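Local coordinates for putative ATP-grasp superfamily protein (PDB 3DF7) that is of unknown function but, as a putative ATP-grasp superfamily member, probably binds ATP, at residues S109-L114 and I137-T142; P125-R130 and G158-E163; V230-V235 and I243-R248. One frame throughout, in Å; residues are numbered along the deposited sequence.

How the interactions relate
Along the chain, 109-114 leads into helix 111-118; the short strand 127-128 lies within 125-130, and 137-142 ends strand 136-140. Interaction 1 closes the first loop by bringing 137-142 back to the start of the helix. Interaction 2 has opened by then and closes when 158-163 meets 125-130, so the two contacts cross. They also share a sheet: strand 159-163 lies between 127-128 and 136-140, with Ile160 beside Lys139. Interaction 3 follows in series as a hairpin at the border of the large antiparallel sheet. Its Glu244 and Ile245 touch Lys111 and Leu114, while Ile243 meets Lys139, Pro125 and Gln162, tying the large sheet to helix 111-118 and the small sheet.

Interaction 1: S109-L114 and I137-T142; sequences SDKWEL and IIKPRT
Arg141 lays one face of its guanidinium over Trp112, whose CB comes 3.5 Å from Arg141 NE, with CD1 near the rim. The indole is turned steeply, 71° from the guanidinium, and NH2 lies at the ring edge, not over the pi face. A bend at chi3 (65°) turns the head of Arg141 toward Asp110, which it grips side-on with two nitrogens: NE gives to OD1 at 3.1 Å and NH2 to OD2 at 2.8 Å. Both oxygens are met on their syn sides, though the flat groups are 55° apart. Asp110 is also the N-cap of helix 111-118; its OD1 takes Trp112 N at 2.9 Å and, weakly, Glu113 N. The salt bridge thus fastens the helix start to the residue just past strand 136-140, in the small sheet-and-helix unit of the ATP-grasp fold, where family members hold nucleotide between this unit and the larger sheet. Lys111 makes two further ties: its N meets Arg141 O at 2.8 Å, nearly straight, and its chain runs on to place NZ 2.9 Å from Pro140 O, almost in line with the carbonyl. Ala143 O is a second acceptor for this ammonium. Lys139 crosses the Lys111 chain at about a right angle, with the two CE atoms 3.8 Å apart and the ammonium groups farther off. Ser109 O receives a CA-H...O contact from Thr142, whose OG1 is hydrogen-bonded to Asp81 N.

Interaction 2: P125-R130 and G158-E163; sequences PQTSLR and GHIAQE
Pro125 presses CG against the side-chain amide of Gln162, 3.4 Å from CD, the two side chains crossing at a slant. Its carbonyl O takes the hydroxyl of Thr127, whose OG1 sits above the carbonyl plane. Gln126 is held from both ends of its backbone: N gives an almost straight bond (175°) to Glu163 OE1 at 2.9 Å, on that oxygen's anti lone pair, while O receives Glu163 N at 2.8 Å. The carboxylate of Glu163 thus takes the bond that its own backbone O would receive in a regular antiparallel pair. Thr127 pairs with Gln162 as an antiparallel non-hydrogen-bonded pair, and the side chains supply the link: Gln162 NE2, with its partner in the amide plane, gives to OG1 at 3.1 Å. Since OG1 in turn donates to Pro125 O, a chain of two hydrogen bonds runs from amide to hydroxyl to carbonyl. With OG1 beside the backbone N (chi1 -53°), CG2 of Thr127 falls anti to it and lies 3.7 Å from Ile160 CD1, on a side where Trp112 and Tyr115 of helix 111-118 also touch Thr127. Ser128 and Ala161 form the hydrogen-bonded pair, Ala161 N reaching Ser128 O at 2.7 Å. Ser128 OG then accepts Arg130 N, an ST turn that bends the chain off the strand. Leu129 sends CD2 back to Ile160 CG2, 4.1 Å away. Strand 127-128 thereby forms one border of the three-stranded antiparallel sheet, with 159-163 in the middle, the small sheet that in ATP-grasp proteins packs over the nucleotide, probably so here.

Interaction 3: V230-V235 and I243-R248; sequences VGVDIV and IEINAR
Val230 sets its CG1 branch beside CG2 of Ile245, 3.7 Å away. Gly231 brings no bump of its own, and Asn246 lies flush with it as a hydrogen-bonded pair, Asn246 N to Gly231 O measuring 2.7 Å. On the Val232-Ile245 face, Val232 CG1 stands more loosely from Ile245 CG1, and Leu114 and Leu118 of helix 111-118 press on Ile245. On the other face Asp233 and Glu244 form a polar patch, lying side by side and pointing the same way, with carboxylate planes 36° apart and OD2 3.8 Å from OE2. A water bridges them, donating to Asp233 OD2 at 2.6 Å and to Glu244 OE2 at 3.0 Å. The segments form the hairpin of strands 228-236 and 240-246 at the border of the large sheet; Glu244-Ile245-Asn246 fits the Glu-x-Asn pattern that carries magnesium in ATP-grasp enzymes, consistent with a similar site here. Replacing Asp233 with an alanine would probably leave the water without one acceptor and open a gap beside Glu244. At Asp233 the register slips by a classic beta bulge: its O takes Ile243 N at 2.8 Å and, weakly, Glu244 N. Ile243, one of the two residues facing Asp233, points its side chain toward the partner strand, and its CG1, beside the backbone N (chi1 -46°), packs 3.7 Å from CG2 of Val235.

Interaction 1: S109-L114 and I137-T142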
ATOM      1  N   SER A 109       7.282  -1.784   9.095  1.00 13.86           N
ATOM      2  CA  SER A 109       6.137  -2.422   9.744  1.00 16.65           C
ATOM      3  C   SER A 109       5.940  -1.987  11.191  1.00 18.53           C
ATOM      4  O   SER A 109       4.836  -2.083  11.733  1.00 19.71           O
ATOM      5  CB  SER A 109       6.282  -3.944   9.699  1.00 14.73           C
ATOM      6  OG  SER A 109       6.199  -4.415   8.368  1.00 15.77           O
ATOM      7  N   ASP A 110       7.019  -1.527  11.815  1.00 15.94           N
ATOM      8  CA  ASP A 110       6.976  -1.071  13.197  1.00 16.25           C
ATOM      9  C   ASP A 110       7.127   0.446  13.178  1.00 14.52           C
ATOM     10  O   ASP A 110       8.218   0.958  12.940  1.00 12.46           O
ATOM     11  CB  ASP A 110       8.123  -1.691  13.999  1.00 16.83           C
ATOM     12  CG  ASP A 110       8.023  -1.389  15.482  1.00 20.63           C
ATOM     13  OD1 ASP A 110       7.586  -0.273  15.833  1.00 19.14           O
ATOM     14  OD2 ASP A 110       8.390  -2.260  16.296  1.00 21.18           O
ATOM     15  N   LYS A 111       6.037   1.157  13.439  1.00 13.41           N
ATOM     16  CA  LYS A 111       6.060   2.616  13.415  1.00 13.04           C
ATOM     17  C   LYS A 111       7.094   3.230  14.356  1.00 12.08           C
ATOM     18  O   LYS A 111       7.626   4.305  14.080  1.00 10.46           O
ATOM     19  CB  LYS A 111       4.671   3.169  13.733  1.00 14.12           C
ATOM     20  CG  LYS A 111       3.601   2.743  12.735  1.00 18.01           C
ATOM     21  CD  LYS A 111       2.288   3.488  12.957  1.00 19.44           C
ATOM     22  CE  LYS A 111       1.185   2.931  12.070  1.00 22.29           C
ATOM     23  NZ  LYS A 111       0.828   1.532  12.423  1.00 21.82           N
ATOM     24  N   TRP A 112       7.379   2.562  15.470  1.00 10.71           N
ATOM     25  CA  TRP A 112       8.369   3.102  16.395  1.00 10.69           C
ATOM     26  C   TRP A 112       9.757   2.991  15.779  1.00 12.01           C
ATOM     27  O   TRP A 112      10.565   3.914  15.870  1.00 12.12           O
ATOM     28  CB  TRP A 112       8.350   2.363  17.733  1.00 12.17           C
ATOM     29  CG  TRP A 112       9.366   2.923  18.692  1.00 12.26           C
ATOM     30  CD1 TRP A 112      10.438   2.266  19.226  1.00 13.58           C
ATOM     31  CD2 TRP A 112       9.432   4.267  19.188  1.00 10.89           C
ATOM     32  NE1 TRP A 112      11.170   3.118  20.021  1.00 10.33           N
ATOM     33  CE2 TRP A 112      10.577   4.351  20.014  1.00 12.08           C
ATOM     34  CE3 TRP A 112       8.639   5.408  19.013  1.00 10.70           C
ATOM     35  CZ2 TRP A 112      10.944   5.535  20.667  1.00 12.03           C
ATOM     36  CZ3 TRP A 112       9.004   6.584  19.663  1.00 10.78           C
ATOM     37  CH2 TRP A 112      10.149   6.637  20.479  1.00 12.23           C
ATOM     38  N   GLU A 113      10.034   1.852  15.155  1.00  9.66           N
ATOM     39  CA  GLU A 113      11.324   1.651  14.513  1.00 11.61           C
ATOM     40  C   GLU A 113      11.434   2.595  13.313  1.00 11.82           C
ATOM     41  O   GLU A 113      12.492   3.163  13.056  1.00  9.97           O
ATOM     42  CB  GLU A 113      11.471   0.194  14.061  1.00 12.85           C
ATOM     43  CG  GLU A 113      11.756  -0.783  15.201  1.00 16.87           C
ATOM     44  CD  GLU A 113      13.060  -0.471  15.921  1.00 18.94           C
ATOM     45  OE1 GLU A 113      14.092  -0.312  15.239  1.00 18.86           O
ATOM     46  OE2 GLU A 113      13.058  -0.385  17.168  1.00 23.70           O
ATOM     47  N   LEU A 114      10.335   2.777  12.589  1.00 10.21           N
ATOM     48  CA  LEU A 114      10.358   3.666  11.432  1.00 10.86           C
ATOM     49  C   LEU A 114      10.628   5.097  11.882  1.00  9.26           C
ATOM     50  O   LEU A 114      11.372   5.826  11.233  1.00 10.54           O
ATOM     51  CB  LEU A 114       9.035   3.601  10.663  1.00 11.31           C
ATOM     52  CG  LEU A 114       8.962   4.488   9.413  1.00 13.55           C
ATOM     53  CD1 LEU A 114      10.119   4.159   8.471  1.00 12.95           C
ATOM     54  CD2 LEU A 114       7.630   4.284   8.717  1.00 16.47           C
ATOM     55  N   ILE A 137      -2.493  11.424  18.737  1.00 14.85           N
ATOM     56  CA  ILE A 137      -3.430  10.321  18.614  1.00 14.17           C
ATOM     57  C   ILE A 137      -2.590   9.083  18.856  1.00 14.75           C
ATOM     58  O   ILE A 137      -1.363   9.140  18.769  1.00 13.36           O
ATOM     59  CB  ILE A 137      -4.057  10.233  17.202  1.00 15.13           C
ATOM     60  CG1 ILE A 137      -2.958  10.199  16.137  1.00 14.53           C
ATOM     61  CG2 ILE A 137      -4.993  11.410  16.972  1.00 14.76           C
ATOM     62  CD1 ILE A 137      -3.488  10.057  14.724  1.00 17.90           C
ATOM     63  N   ILE A 138      -3.230   7.971  19.185  1.00 13.49           N
ATOM     64  CA  ILE A 138      -2.478   6.749  19.397  1.00 12.68           C
ATOM     65  C   ILE A 138      -2.750   5.809  18.236  1.00 12.30           C
ATOM     66  O   ILE A 138      -3.783   5.906  17.577  1.00 11.92           O
ATOM     67  CB  ILE A 138      -2.862   6.043  20.716  1.00 13.41           C
ATOM     68  CG1 ILE A 138      -4.344   5.654  20.700  1.00 12.13           C
ATOM     69  CG2 ILE A 138      -2.534   6.941  21.894  1.00 12.60           C
ATOM     70  CD1 ILE A 138      -4.722   4.685  21.801  1.00 13.99           C
ATOM     71  N   LYS A 139      -1.801   4.922  17.968  1.00 12.64           N
ATOM     72  CA  LYS A 139      -1.962   3.947  16.900  1.00 14.61           C
ATOM     73  C   LYS A 139      -1.079   2.740  17.180  1.00 13.84           C
ATOM     74  O   LYS A 139      -0.020   2.865  17.795  1.00 12.42           O
ATOM     75  CB  LYS A 139      -1.626   4.576  15.544  1.00 17.43           C
ATOM     76  CG  LYS A 139      -0.222   5.123  15.405  1.00 22.76           C
ATOM     77  CD  LYS A 139      -0.189   6.313  14.442  1.00 26.05           C
ATOM     78  CE  LYS A 139      -0.783   5.981  13.083  1.00 28.44           C
ATOM     79  NZ  LYS A 139      -0.831   7.184  12.196  1.00 30.18           N
ATOM     80  N   PRO A 140      -1.520   1.546  16.758  1.00 13.28           N
ATOM     81  CA  PRO A 140      -0.739   0.326  16.984  1.00 12.95           C
ATOM     82  C   PRO A 140       0.636   0.434  16.334  1.00 13.36           C
ATOM     83  O   PRO A 140       0.760   0.985  15.240  1.00 13.47           O
ATOM     84  CB  PRO A 140      -1.596  -0.759  16.333  1.00 13.05           C
ATOM     85  CG  PRO A 140      -2.994  -0.215  16.451  1.00 14.50           C
ATOM     86  CD  PRO A 140      -2.791   1.236  16.079  1.00 14.38           C
ATOM     87  N   ARG A 141       1.666  -0.077  17.003  1.00 13.15           N
ATOM     88  CA  ARG A 141       3.015  -0.027  16.445  1.00 16.49           C
ATOM     89  C   ARG A 141       3.050  -0.730  15.093  1.00 18.48           C
ATOM     90  O   ARG A 141       3.774  -0.314  14.193  1.00 17.56           O
ATOM     91  CB  ARG A 141       4.029  -0.665  17.406  1.00 16.51           C
ATOM     92  CG  ARG A 141       4.453   0.257  18.548  1.00 19.50           C
ATOM     93  CD  ARG A 141       5.508  -0.375  19.465  1.00 19.26           C
ATOM     94  NE  ARG A 141       6.783  -0.637  18.795  1.00 18.46           N
ATOM     95  CZ  ARG A 141       7.906  -0.957  19.435  1.00 18.67           C
ATOM     96  NH1 ARG A 141       7.915  -1.052  20.759  1.00 17.44           N
ATOM     97  NH2 ARG A 141       9.021  -1.182  18.760  1.00 16.94           N
ATOM     98  N   THR A 142       2.259  -1.790  14.947  1.00 22.26           N
ATOM     99  CA  THR A 142       2.198  -2.520  13.682  1.00 25.86           C
ATOM    100  C   THR A 142       0.734  -2.600  13.263  1.00 28.62           C
ATOM    101  O   THR A 142      -0.094  -3.163  13.975  1.00 30.89           O
ATOM    102  CB  THR A 142       2.745  -3.959  13.809  1.00 25.41           C
ATOM    103  OG1 THR A 142       1.687  -4.840  14.207  1.00 24.52           O
ATOM    104  CG2 THR A 142       3.864  -4.016  14.842  1.00 26.49           C
TER

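Interaction 2: P125-R130 and G158-E163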
ATOM      1  N   PRO A 125       6.290  13.606  12.395  1.00 10.25           N
ATOM      2  CA  PRO A 125       5.645  14.207  13.562  1.00 11.89           C
ATOM      3  C   PRO A 125       6.269  13.697  14.860  1.00 13.17           C
ATOM      4  O   PRO A 125       6.892  12.632  14.879  1.00 13.41           O
ATOM      5  CB  PRO A 125       4.187  13.780  13.406  1.00 13.50           C
ATOM      6  CG  PRO A 125       4.296  12.450  12.738  1.00 16.02           C
ATOM      7  CD  PRO A 125       5.396  12.650  11.715  1.00 10.83           C
ATOM      8  N   GLN A 126       6.125  14.461  15.938  1.00 12.76           N
ATOM      9  CA  GLN A 126       6.665  14.023  17.217  1.00 13.04           C
ATOM     10  C   GLN A 126       6.056  12.656  17.487  1.00 12.53           C
ATOM     11  O   GLN A 126       4.856  12.462  17.293  1.00 11.53           O
ATOM     12  CB  GLN A 126       6.270  14.988  18.334  1.00 15.21           C
ATOM     13  CG  GLN A 126       6.970  16.333  18.286  1.00 18.16           C
ATOM     14  CD  GLN A 126       6.670  17.170  19.514  1.00 20.83           C
ATOM     15  OE1 GLN A 126       6.817  16.701  20.647  1.00 18.78           O
ATOM     16  NE2 GLN A 126       6.247  18.411  19.301  1.00 21.16           N
ATOM     17  N   THR A 127       6.883  11.710  17.918  1.00 12.00           N
ATOM     18  CA  THR A 127       6.417  10.355  18.202  1.00 11.70           C
ATOM     19  C   THR A 127       7.022   9.866  19.513  1.00 11.88           C
ATOM     20  O   THR A 127       8.179  10.160  19.817  1.00 11.81           O
ATOM     21  CB  THR A 127       6.811   9.388  17.067  1.00 11.54           C
ATOM     22  OG1 THR A 127       6.362   9.919  15.814  1.00 12.05           O
ATOM     23  CG2 THR A 127       6.174   8.012  17.282  1.00 13.24           C
ATOM     24  N   SER A 128       6.241   9.113  20.281  1.00 11.37           N
ATOM     25  CA  SER A 128       6.707   8.615  21.570  1.00 11.14           C
ATOM     26  C   SER A 128       6.000   7.322  21.964  1.00 11.46           C
ATOM     27  O   SER A 128       5.038   6.910  21.319  1.00 11.88           O
ATOM     28  CB  SER A 128       6.467   9.684  22.643  1.00 11.48           C
ATOM     29  OG  SER A 128       6.940   9.261  23.909  1.00 12.09           O
ATOM     30  N   LEU A 129       6.491   6.680  23.020  1.00 11.69           N
ATOM     31  CA  LEU A 129       5.882   5.446  23.507  1.00 12.12           C
ATOM     32  C   LEU A 129       4.986   5.785  24.699  1.00 12.47           C
ATOM     33  O   LEU A 129       4.365   4.910  25.308  1.00 13.82           O
ATOM     34  CB  LEU A 129       6.965   4.440  23.912  1.00 11.24           C
ATOM     35  CG  LEU A 129       7.829   3.900  22.764  1.00 12.16           C
ATOM     36  CD1 LEU A 129       8.965   3.047  23.307  1.00 11.12           C
ATOM     37  CD2 LEU A 129       6.957   3.079  21.822  1.00 12.19           C
ATOM     38  N   ARG A 130       4.936   7.072  25.023  1.00 14.13           N
ATOM     39  CA  ARG A 130       4.121   7.577  26.119  1.00 14.48           C
ATOM     40  C   ARG A 130       3.401   8.839  25.650  1.00 13.21           C
ATOM     41  O   ARG A 130       3.726   9.386  24.601  1.00 12.73           O
ATOM     42  CB  ARG A 130       5.009   7.861  27.335  1.00 17.28           C
ATOM     43  CG  ARG A 130       5.433   6.585  28.052  1.00 22.47           C
ATOM     44  CD  ARG A 130       6.291   6.845  29.270  1.00 29.45           C
ATOM     45  NE  ARG A 130       6.556   5.607  30.001  1.00 32.91           N
ATOM     46  CZ  ARG A 130       7.351   5.523  31.063  1.00 34.30           C
ATOM     47  NH1 ARG A 130       7.963   6.607  31.518  1.00 36.10           N
ATOM     48  NH2 ARG A 130       7.529   4.358  31.673  1.00 35.33           N
ATOM     49  N   GLY A 158       2.003  -1.621  23.185  1.00 19.49           N
ATOM     50  CA  GLY A 158       1.941  -1.998  21.785  1.00 19.58           C
ATOM     51  C   GLY A 158       1.562  -0.851  20.863  1.00 17.79           C
ATOM     52  O   GLY A 158       1.512  -1.025  19.649  1.00 18.64           O
ATOM     53  N   HIS A 159       1.290   0.319  21.439  1.00 16.44           N
ATOM     54  CA  HIS A 159       0.922   1.499  20.657  1.00 16.58           C
ATOM     55  C   HIS A 159       1.980   2.589  20.767  1.00 17.02           C
ATOM     56  O   HIS A 159       2.865   2.539  21.624  1.00 16.47           O
ATOM     57  CB  HIS A 159      -0.399   2.104  21.152  1.00 16.58           C
ATOM     58  CG  HIS A 159      -1.626   1.365  20.714  1.00 18.39           C
ATOM     59  ND1 HIS A 159      -1.902   0.073  21.107  1.00 19.07           N
ATOM     60  CD2 HIS A 159      -2.669   1.755  19.945  1.00 19.10           C
ATOM     61  CE1 HIS A 159      -3.064  -0.300  20.602  1.00 20.53           C
ATOM     62  NE2 HIS A 159      -3.551   0.702  19.891  1.00 21.16           N
ATOM     63  N   ILE A 160       1.885   3.578  19.888  1.00 15.14           N
ATOM     64  CA  ILE A 160       2.787   4.716  19.947  1.00 14.71           C
ATOM     65  C   ILE A 160       1.888   5.936  20.033  1.00 14.01           C
ATOM     66  O   ILE A 160       0.702   5.870  19.695  1.00 13.15           O
ATOM     67  CB  ILE A 160       3.673   4.874  18.678  1.00 14.74           C
ATOM     68  CG1 ILE A 160       2.794   5.067  17.440  1.00 14.20           C
ATOM     69  CG2 ILE A 160       4.595   3.682  18.531  1.00 16.13           C
ATOM     70  CD1 ILE A 160       3.543   5.633  16.244  1.00 14.51           C
ATOM     71  N   ALA A 161       2.448   7.035  20.516  1.00 12.67           N
ATOM     72  CA  ALA A 161       1.726   8.289  20.599  1.00 12.17           C
ATOM     73  C   ALA A 161       2.335   9.090  19.461  1.00 12.12           C
ATOM     74  O   ALA A 161       3.551   9.056  19.266  1.00 11.46           O
ATOM     75  CB  ALA A 161       1.997   8.976  21.938  1.00 10.99           C
ATOM     76  N   GLN A 162       1.508   9.788  18.693  1.00 12.14           N
ATOM     77  CA  GLN A 162       2.043  10.573  17.594  1.00 13.30           C
ATOM     78  C   GLN A 162       1.296  11.870  17.378  1.00 13.90           C
ATOM     79  O   GLN A 162       0.067  11.897  17.277  1.00 13.46           O
ATOM     80  CB  GLN A 162       2.048   9.765  16.295  1.00 16.33           C
ATOM     81  CG  GLN A 162       2.745  10.491  15.146  1.00 19.98           C
ATOM     82  CD  GLN A 162       2.978   9.599  13.944  1.00 22.35           C
ATOM     83  OE1 GLN A 162       2.045   9.254  13.218  1.00 22.53           O
ATOM     84  NE2 GLN A 162       4.232   9.211  13.734  1.00 24.61           N
ATOM     85  N   GLU A 163       2.068  12.947  17.314  1.00 14.27           N
ATOM     86  CA  GLU A 163       1.537  14.282  17.095  1.00 13.92           C
ATOM     87  C   GLU A 163       0.571  14.292  15.918  1.00 13.85           C
ATOM     88  O   GLU A 163       0.851  13.724  14.860  1.00 13.37           O
ATOM     89  CB  GLU A 163       2.702  15.251  16.840  1.00 15.18           C
ATOM     90  CG  GLU A 163       2.317  16.562  16.153  1.00 14.66           C
ATOM     91  CD  GLU A 163       3.510  17.465  15.899  1.00 14.70           C
ATOM     92  OE1 GLU A 163       4.616  16.943  15.659  1.00 14.38           O
ATOM     93  OE2 GLU A 163       3.342  18.700  15.924  1.00 16.86           O
TER

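Interaction 3: V230-V235 and I243-R248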
ATOM      1  N   VAL A 230       6.369   1.365  -3.697  1.00  8.80           N
ATOM      2  CA  VAL A 230       6.341   1.735  -2.291  1.00  8.92           C
ATOM      3  C   VAL A 230       5.422   2.937  -2.136  1.00  8.72           C
ATOM      4  O   VAL A 230       5.467   3.870  -2.939  1.00  9.72           O
ATOM      5  CB  VAL A 230       7.754   2.110  -1.769  1.00  9.40           C
ATOM      6  CG1 VAL A 230       7.664   2.598  -0.316  1.00  8.53           C
ATOM      7  CG2 VAL A 230       8.681   0.903  -1.865  1.00 10.05           C
ATOM      8  N   GLY A 231       4.570   2.900  -1.120  1.00  8.96           N
ATOM      9  CA  GLY A 231       3.671   4.013  -0.884  1.00  8.30           C
ATOM     10  C   GLY A 231       4.127   4.791   0.337  1.00  9.95           C
ATOM     11  O   GLY A 231       4.552   4.194   1.325  1.00 10.10           O
ATOM     12  N   VAL A 232       4.065   6.118   0.273  1.00  7.11           N
ATOM     13  CA  VAL A 232       4.462   6.940   1.416  1.00  9.02           C
ATOM     14  C   VAL A 232       3.306   7.844   1.824  1.00  9.36           C
ATOM     15  O   VAL A 232       2.837   8.646   1.016  1.00 10.83           O
ATOM     16  CB  VAL A 232       5.676   7.838   1.088  1.00  7.90           C
ATOM     17  CG1 VAL A 232       6.073   8.654   2.323  1.00 10.31           C
ATOM     18  CG2 VAL A 232       6.842   6.984   0.617  1.00  6.52           C
ATOM     19  N   ASP A 233       2.845   7.713   3.065  1.00  8.27           N
ATOM     20  CA  ASP A 233       1.750   8.542   3.557  1.00  9.63           C
ATOM     21  C   ASP A 233       2.308   9.847   4.109  1.00 10.08           C
ATOM     22  O   ASP A 233       3.249   9.848   4.906  1.00 10.38           O
ATOM     23  CB  ASP A 233       0.960   7.825   4.653  1.00 11.15           C
ATOM     24  CG  ASP A 233       0.028   6.760   4.108  1.00 12.92           C
ATOM     25  OD1 ASP A 233      -0.172   6.706   2.873  1.00 12.71           O
ATOM     26  OD2 ASP A 233      -0.509   5.981   4.921  1.00 14.53           O
ATOM     27  N   ILE A 234       1.714  10.952   3.678  1.00  7.65           N
ATOM     28  CA  ILE A 234       2.150  12.276   4.083  1.00  8.83           C
ATOM     29  C   ILE A 234       0.990  13.213   4.395  1.00  9.66           C
ATOM     30  O   ILE A 234      -0.091  13.097   3.822  1.00 10.99           O
ATOM     31  CB  ILE A 234       3.004  12.924   2.957  1.00  8.35           C
ATOM     32  CG1 ILE A 234       4.412  12.324   2.971  1.00  8.52           C
ATOM     33  CG2 ILE A 234       3.066  14.442   3.128  1.00  7.86           C
ATOM     34  CD1 ILE A 234       5.245  12.716   1.781  1.00  8.20           C
ATOM     35  N   VAL A 235       1.217  14.128   5.329  1.00 10.35           N
ATOM     36  CA  VAL A 235       0.221  15.138   5.656  1.00 11.70           C
ATOM     37  C   VAL A 235       0.927  16.464   5.413  1.00 11.77           C
ATOM     38  O   VAL A 235       2.023  16.697   5.931  1.00 11.09           O
ATOM     39  CB  VAL A 235      -0.242  15.081   7.128  1.00 12.76           C
ATOM     40  CG1 VAL A 235      -1.221  16.227   7.398  1.00 13.81           C
ATOM     41  CG2 VAL A 235      -0.912  13.742   7.415  1.00 15.04           C
ATOM     42  N   ILE A 243       4.293  10.328   7.507  1.00  7.51           N
ATOM     43  CA  ILE A 243       3.569   9.580   8.526  1.00  8.52           C
ATOM     44  C   ILE A 243       3.792   8.070   8.490  1.00  9.95           C
ATOM     45  O   ILE A 243       3.886   7.418   9.533  1.00 10.72           O
ATOM     46  CB  ILE A 243       2.047   9.813   8.380  1.00  9.07           C
ATOM     47  CG1 ILE A 243       1.758  11.307   8.197  1.00 11.58           C
ATOM     48  CG2 ILE A 243       1.316   9.260   9.601  1.00 13.72           C
ATOM     49  CD1 ILE A 243       2.198  12.169   9.362  1.00 10.22           C
ATOM     50  N   GLU A 244       3.870   7.510   7.289  1.00  8.99           N
ATOM     51  CA  GLU A 244       4.015   6.071   7.168  1.00 13.83           C
ATOM     52  C   GLU A 244       4.598   5.660   5.827  1.00 11.93           C
ATOM     53  O   GLU A 244       4.509   6.396   4.846  1.00 11.25           O
ATOM     54  CB  GLU A 244       2.627   5.437   7.357  1.00 16.56           C
ATOM     55  CG  GLU A 244       2.540   3.940   7.157  1.00 26.23           C
ATOM     56  CD  GLU A 244       1.158   3.400   7.491  1.00 29.96           C
ATOM     57  OE1 GLU A 244       0.683   3.643   8.621  1.00 29.43           O
ATOM     58  OE2 GLU A 244       0.549   2.733   6.627  1.00 33.71           O
ATOM     59  N   ILE A 245       5.214   4.485   5.797  1.00 11.22           N
ATOM     60  CA  ILE A 245       5.777   3.953   4.568  1.00 10.33           C
ATOM     61  C   ILE A 245       5.239   2.546   4.381  1.00 11.62           C
ATOM     62  O   ILE A 245       5.490   1.666   5.203  1.00  9.83           O
ATOM     63  CB  ILE A 245       7.321   3.888   4.602  1.00 11.22           C
ATOM     64  CG1 ILE A 245       7.908   5.302   4.616  1.00  9.06           C
ATOM     65  CG2 ILE A 245       7.828   3.121   3.384  1.00  7.97           C
ATOM     66  CD1 ILE A 245       9.431   5.328   4.636  1.00 11.33           C
ATOM     67  N   ASN A 246       4.478   2.344   3.309  1.00 11.21           N
ATOM     68  CA  ASN A 246       3.921   1.031   3.013  1.00 10.96           C
ATOM     69  C   ASN A 246       4.793   0.401   1.941  1.00 10.08           C
ATOM     70  O   ASN A 246       4.755   0.809   0.778  1.00 10.63           O
ATOM     71  CB  ASN A 246       2.482   1.164   2.514  1.00 12.02           C
ATOM     72  CG  ASN A 246       1.558   1.745   3.564  1.00 14.31           C
ATOM     73  OD1 ASN A 246       1.299   1.121   4.597  1.00 18.02           O
ATOM     74  ND2 ASN A 246       1.061   2.947   3.313  1.00 14.22           N
ATOM     75  N   ALA A 247       5.603  -0.574   2.345  1.00  7.56           N
ATOM     76  CA  ALA A 247       6.500  -1.255   1.422  1.00  8.38           C
ATOM     77  C   ALA A 247       5.729  -2.375   0.735  1.00  9.41           C
ATOM     78  O   ALA A 247       6.071  -3.546   0.859  1.00  8.93           O
ATOM     79  CB  ALA A 247       7.702  -1.820   2.179  1.00  7.14           C
ATOM     80  N   ARG A 248       4.687  -1.988   0.007  1.00  9.29           N
ATOM     81  CA  ARG A 248       3.816  -2.926  -0.694  1.00 10.17           C
ATOM     82  C   ARG A 248       2.833  -2.099  -1.502  1.00  9.71           C
ATOM     83  O   ARG A 248       2.730  -0.888  -1.313  1.00  8.85           O
ATOM     84  CB  ARG A 248       3.010  -3.744   0.316  1.00 10.53           C
ATOM     85  CG  ARG A 248       2.191  -2.855   1.261  1.00 11.05           C
ATOM     86  CD  ARG A 248       1.148  -3.638   2.050  1.00 13.06           C
ATOM     87  NE  ARG A 248       0.497  -2.819   3.078  1.00 12.39           N
ATOM     88  CZ  ARG A 248      -0.496  -1.962   2.860  1.00 15.48           C
ATOM     89  NH1 ARG A 248      -0.984  -1.784   1.638  1.00 17.12           N
ATOM     90  NH2 ARG A 248      -1.011  -1.281   3.874  1.00 16.40           N
TER
HETATM   91  O   HOH W   1      -1.248   3.568   4.390  1.00 27.56           O